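Local coordinates for protein DynE7 (PDB 2XEM) that probably hydrolyses the thioester of a polyene chain during dynemicin (enediyne) biosynthesis, as a hot-dog fold thioesterase, at residues E82-L87 / V102-G107; G92-M97 / T118-R123. One frame throughout, in Å; residues are numbered along the deposited sequence.

How the contacts relate
Both contacts belong to one antiparallel sheet and share strand 94-105, which pairs with strand 80-91 in contact 1 and with strand 110-124 in contact 2. The shared strand gives its C-terminal end to contact 1 and its N-terminal end to contact 2, so the centres lie about 24 Å apart, on opposite sides of the centre of the chain. They still meet in the middle: Met-85 SD packs against Met-97 SD at 3.6 Å, and Leu-87 CD1 reaches Ile-95 CG2 at 3.8 Å. Met-85 also touches Cys-40 and Phe-44 of helix 32-48, the long helix that a hot-dog sheet wraps.

Contact 1: residues E82-L87 / V102-G107; sequences EVRMML and VRVAPG
Glu-82 and Val-102 form an antiparallel hydrogen-bonded pair near the open end of the hairpin made by strands 80-91 and 94-105. Glu-82 N donates to Val-102 O at 2.7 Å, and Val-102 N returns a nearly straight bond to Glu-82 O at 2.9 Å. On the sheet face that carries both side chains, Arg-84 holds Glu-82 side-on: NE and NH2 each reach OE1 at 2.9 Å, NE nearly along the C-O axis and NH2 from above the carboxylate plane. The opposite face, with Val-83 and Met-85, packs on helix 32-48, as expected of a hot-dog sheet curled round its central helix; the charged pair lies on the side away from that helix. Arg-84 is extended from CG to NE, which carries its guanidinium across Val-102, whose CG2 sits 3.6 Å above one face, toward the rim. With an alanine here, the Glu-82 carboxylate is likely to lose this charge partner, and the methyls of Val-102 their guanidinium cover. Beta-branched Val-104, near the end of its strand, sets CG1 3.7 Å from Glu-82 CD, the two side chains crossing at about a right angle. Val-104 and Ala-105 together face Glu-80 in a classic beta bulge.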
loop_
_atom_site.group_PDB
_atom_site.type_symbol
_atom_site.label_atom_id
_atom_site.label_comp_id
_atom_site.label_asym_id
_atom_site.label_seq_id
_atom_site.Cartn_x
_atom_site.Cartn_y
_atom_site.Cartn_z
ATOM N N GLU D 82 -0.951 -18.999 -4.106
ATOM C CA GLU D 82 -0.088 -19.610 -3.104
ATOM C C GLU D 82 1.315 -19.040 -3.245
ATOM O O GLU D 82 1.919 -19.136 -4.314
ATOM C CB GLU D 82 -0.063 -21.105 -3.265
ATOM C CG GLU D 82 -1.345 -21.748 -2.830
ATOM C CD GLU D 82 -1.281 -23.259 -2.853
ATOM O OE1 GLU D 82 -0.249 -23.834 -3.277
ATOM O OE2 GLU D 82 -2.292 -23.870 -2.455
ATOM N N VAL D 83 1.785 -18.378 -2.188
ATOM C CA VAL D 83 3.153 -17.874 -2.110
ATOM C C VAL D 83 3.953 -18.994 -1.428
ATOM O O VAL D 83 3.845 -19.194 -0.224
ATOM C CB VAL D 83 3.247 -16.507 -1.377
ATOM C CG1 VAL D 83 4.692 -15.978 -1.406
ATOM C CG2 VAL D 83 2.287 -15.481 -2.005
ATOM N N ARG D 84 4.682 -19.773 -2.237
ATOM C CA ARG D 84 5.373 -20.964 -1.776
ATOM C C ARG D 84 6.818 -20.634 -1.486
ATOM O O ARG D 84 7.563 -20.287 -2.395
ATOM C CB ARG D 84 5.247 -22.083 -2.818
ATOM C CG ARG D 84 3.798 -22.416 -3.139
ATOM C CD ARG D 84 3.757 -23.455 -4.212
ATOM N NE ARG D 84 2.388 -23.857 -4.529
ATOM C CZ ARG D 84 2.066 -24.652 -5.542
ATOM N NH1 ARG D 84 3.012 -25.132 -6.346
ATOM N NH2 ARG D 84 0.802 -24.968 -5.765
ATOM N N MET D 85 7.213 -20.728 -0.217
ATOM C CA MET D 85 8.539 -20.337 0.238
ATOM C C MET D 85 9.464 -21.532 0.484
ATOM O O MET D 85 9.066 -22.534 1.080
ATOM C CB MET D 85 8.436 -19.481 1.499
ATOM C CG MET D 85 9.738 -18.819 1.895
ATOM S SD MET D 85 9.518 -17.772 3.351
ATOM C CE MET D 85 9.274 -19.086 4.635
ATOM N N MET D 86 10.720 -21.393 0.067
ATOM C CA MET D 86 11.773 -22.367 0.377
ATOM C C MET D 86 13.021 -21.683 0.891
ATOM O O MET D 86 13.306 -20.554 0.496
ATOM C CB MET D 86 12.113 -23.187 -0.869
ATOM C CG MET D 86 10.959 -24.065 -1.293
ATOM S SD MET D 86 11.372 -25.437 -2.306
ATOM C CE MET D 86 12.045 -26.574 -1.056
ATOM N N LEU D 87 13.764 -22.369 1.765
ATOM C CA LEU D 87 15.087 -21.925 2.179
ATOM C C LEU D 87 16.113 -22.236 1.088
ATOM O O LEU D 87 16.285 -23.394 0.709
ATOM C CB LEU D 87 15.503 -22.555 3.523
ATOM C CG LEU D 87 16.919 -22.267 4.027
ATOM C CD1 LEU D 87 17.027 -20.853 4.499
ATOM C CD2 LEU D 87 17.323 -23.244 5.140
ATOM N N VAL D 102 2.024 -19.094 -7.202
ATOM C CA VAL D 102 1.193 -19.975 -8.012
ATOM C C VAL D 102 -0.282 -19.611 -7.837
ATOM O O VAL D 102 -0.805 -19.703 -6.718
ATOM C CB VAL D 102 1.487 -21.472 -7.709
ATOM C CG1 VAL D 102 0.646 -22.394 -8.599
ATOM C CG2 VAL D 102 2.989 -21.783 -7.873
ATOM N N ARG D 103 -0.946 -19.177 -8.928
ATOM C CA ARG D 103 -2.405 -19.068 -8.896
ATOM C C ARG D 103 -2.997 -20.482 -8.889
ATOM O O ARG D 103 -2.724 -21.252 -9.809
ATOM C CB ARG D 103 -2.965 -18.240 -10.081
ATOM C CG ARG D 103 -4.504 -18.271 -10.129
ATOM C CD ARG D 103 -5.129 -17.396 -11.185
ATOM N NE ARG D 103 -4.627 -17.680 -12.525
ATOM C CZ ARG D 103 -4.100 -16.765 -13.329
ATOM N NH1 ARG D 103 -4.015 -15.494 -12.939
ATOM N NH2 ARG D 103 -3.656 -17.108 -14.531
ATOM N N VAL D 104 -3.783 -20.811 -7.848
ATOM C CA VAL D 104 -4.455 -22.111 -7.707
ATOM C C VAL D 104 -5.954 -22.027 -7.992
ATOM O O VAL D 104 -6.600 -23.051 -8.129
ATOM C CB VAL D 104 -4.150 -22.801 -6.356
ATOM C CG1 VAL D 104 -2.664 -23.141 -6.257
ATOM C CG2 VAL D 104 -4.611 -21.943 -5.168
ATOM N N ALA D 105 -6.512 -20.808 -8.045
ATOM C CA ALA D 105 -7.915 -20.598 -8.419
ATOM C C ALA D 105 -8.113 -19.143 -8.853
ATOM O O ALA D 105 -7.409 -18.267 -8.344
ATOM C CB ALA D 105 -8.858 -20.954 -7.262
ATOM N N PRO D 106 -8.982 -18.856 -9.845
ATOM C CA PRO D 106 -9.715 -19.802 -10.716
ATOM C C PRO D 106 -8.776 -20.404 -11.762
ATOM O O PRO D 106 -7.609 -20.010 -11.853
ATOM C CB PRO D 106 -10.795 -18.908 -11.354
ATOM C CG PRO D 106 -10.108 -17.553 -11.459
ATOM C CD PRO D 106 -9.271 -17.454 -10.198
ATOM N N GLY D 107 -9.290 -21.367 -12.537
ATOM C CA GLY D 107 -8.589 -21.932 -13.686
ATOM C C GLY D 107 -7.482 -22.870 -13.266
ATOM O O GLY D 107 -7.379 -23.208 -12.075
#

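Contact 2: residues G92-M97 / T118-R123; sequences GHRIAM and TVACMR
Strands 94-97 and 118-123 run antiparallel at 154°, with Ile-95 and Val-119 as a hydrogen-bonded pair flanked by the non-hydrogen-bonded pairs Arg-94 with Ala-120 and Ala-96 with Thr-118. Ile-95 N donates to Val-119 O at 2.9 Å and Val-119 N to Ile-95 O at 2.8 Å; Cys-121 N adds a bond to His-93 O at 3.1 Å. One face is apolar. Val-119 turns CG2 to Ile-95 CB, and CG1, set anti to its carbonyl carbon (chi1 -54°), to Met-97 CE at 3.7 Å. The flexible methionine bends at chi3 to bring that methyl in, while Ile-95 stretches CD1 to Cys-121 SG at 3.9 Å. Just before strand 94-105 begins, His-93 ND1 lies 3.5 Å from Ala-120 CB, and Met-122 CE comes obliquely to the same ring, 3.6 Å from His-93 CE1. His-93 ND1 is buried here without a polar partner, while Arg-94 CG packs over one face of the ring, toward its rim. Thr-118, beta-branched and so at ease in a strand, sets CG2 beside Ile-95 O at 3.6 Å and gives its OG1 to a hydrogen bond with Asp-66 of strand 60-71. The strand pair is part of the curled antiparallel sheet that wraps the long helix 32-48, the arrangement that marks the hot-dog fold.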
loop_
_atom_site.group_PDB
_atom_site.type_symbol
_atom_site.label_atom_id
_atom_site.label_comp_id
_atom_site.label_asym_id
_atom_site.label_seq_id
_atom_site.Cartn_x
_atom_site.Cartn_y
_atom_site.Cartn_z
ATOM N N GLY D 92 25.438 -17.664 8.137
ATOM C CA GLY D 92 25.737 -16.875 9.328
ATOM C C GLY D 92 24.494 -16.318 9.989
ATOM O O GLY D 92 23.667 -17.087 10.493
ATOM N N HIS D 93 24.398 -14.966 10.046
ATOM C CA HIS D 93 23.227 -14.179 10.438
ATOM C C HIS D 93 22.263 -13.962 9.240
ATOM O O HIS D 93 21.203 -13.386 9.432
ATOM C CB HIS D 93 23.662 -12.833 11.096
ATOM C CG HIS D 93 24.183 -11.815 10.142
ATOM N ND1 HIS D 93 23.490 -10.648 9.886
ATOM C CD2 HIS D 93 25.316 -11.822 9.412
ATOM C CE1 HIS D 93 24.223 -9.986 9.003
ATOM N NE2 HIS D 93 25.331 -10.653 8.691
ATOM N N ARG D 94 22.635 -14.412 8.025
ATOM C CA ARG D 94 21.820 -14.230 6.820
ATOM C C ARG D 94 21.014 -15.455 6.399
ATOM O O ARG D 94 21.466 -16.590 6.539
ATOM C CB ARG D 94 22.645 -13.726 5.650
ATOM C CG ARG D 94 22.917 -12.251 5.719
ATOM C CD ARG D 94 24.041 -11.953 4.744
ATOM N NE ARG D 94 24.412 -10.541 4.761
ATOM C CZ ARG D 94 24.661 -9.798 3.687
ATOM N NH1 ARG D 94 24.607 -10.332 2.473
ATOM N NH2 ARG D 94 24.977 -8.515 3.818
ATOM N N ILE D 95 19.816 -15.202 5.871
ATOM C CA ILE D 95 18.870 -16.206 5.391
ATOM C C ILE D 95 18.461 -15.803 3.980
ATOM O O ILE D 95 17.903 -14.728 3.795
ATOM C CB ILE D 95 17.608 -16.283 6.329
ATOM C CG1 ILE D 95 17.980 -16.599 7.804
ATOM C CG2 ILE D 95 16.577 -17.266 5.774
ATOM C CD1 ILE D 95 16.913 -16.178 8.821
ATOM N N ALA D 96 18.691 -16.678 3.003
ATOM C CA ALA D 96 18.190 -16.506 1.638
ATOM C C ALA D 96 17.024 -17.456 1.438
ATOM O O ALA D 96 17.147 -18.653 1.692
ATOM C CB ALA D 96 19.299 -16.781 0.624
ATOM N N MET D 97 15.873 -16.899 1.050
ATOM C CA MET D 97 14.616 -17.600 0.766
ATOM C C MET D 97 14.262 -17.413 -0.687
ATOM O O MET D 97 14.607 -16.378 -1.254
ATOM C CB MET D 97 13.468 -16.996 1.597
ATOM C CG MET D 97 13.544 -17.329 3.070
ATOM S SD MET D 97 12.600 -16.126 4.035
ATOM C CE MET D 97 13.780 -14.690 3.971
ATOM N N THR D 118 16.985 -11.969 0.596
ATOM C CA THR D 118 17.934 -12.254 1.672
ATOM C C THR D 118 17.605 -11.365 2.832
ATOM O O THR D 118 17.433 -10.168 2.651
ATOM C CB THR D 118 19.402 -12.056 1.230
ATOM O OG1 THR D 118 19.600 -12.702 -0.013
ATOM C CG2 THR D 118 20.411 -12.590 2.261
ATOM N N VAL D 119 17.530 -11.944 4.023
ATOM C CA VAL D 119 17.314 -11.193 5.260
ATOM C C VAL D 119 18.458 -11.391 6.248
ATOM O O VAL D 119 19.102 -12.441 6.247
ATOM C CB VAL D 119 15.936 -11.465 5.933
ATOM C CG1 VAL D 119 14.771 -11.239 4.990
ATOM C CG2 VAL D 119 15.883 -12.852 6.618
ATOM N N ALA D 120 18.716 -10.394 7.078
ATOM C CA ALA D 120 19.689 -10.510 8.161
ATOM C C ALA D 120 18.954 -10.375 9.500
ATOM O O ALA D 120 18.058 -9.538 9.630
ATOM C CB ALA D 120 20.749 -9.417 8.029
ATOM N N CYS D 121 19.301 -11.221 10.476
ATOM C CA CYS D 121 18.791 -11.112 11.832
ATOM C C CYS D 121 19.619 -10.058 12.564
ATOM O O CYS D 121 20.850 -10.154 12.610
ATOM C CB CYS D 121 18.856 -12.464 12.540
ATOM S SG CYS D 121 17.808 -13.731 11.782
ATOM N N MET D 122 18.944 -9.046 13.105
ATOM C CA MET D 122 19.603 -7.951 13.813
ATOM C C MET D 122 18.875 -7.593 15.091
ATOM O O MET D 122 17.704 -7.921 15.259
ATOM C CB MET D 122 19.749 -6.686 12.945
ATOM C CG MET D 122 20.070 -6.942 11.494
ATOM S SD MET D 122 21.462 -5.975 10.941
ATOM C CE MET D 122 22.584 -7.266 10.687
ATOM N N ARG D 123 19.576 -6.912 15.987
ATOM C CA ARG D 123 18.998 -6.343 17.196
ATOM C C ARG D 123 19.265 -4.834 17.258
ATOM O O ARG D 123 20.277 -4.358 16.734
ATOM C CB ARG D 123 19.465 -7.109 18.450
ATOM C CG ARG D 123 20.522 -6.412 19.289
ATOM C CD ARG D 123 21.821 -7.178 19.335
ATOM N NE ARG D 123 22.107 -7.700 20.670
ATOM C CZ ARG D 123 23.240 -8.305 21.010
ATOM N NH1 ARG D 123 24.209 -8.469 20.117
ATOM N NH2 ARG D 123 23.417 -8.746 22.250
#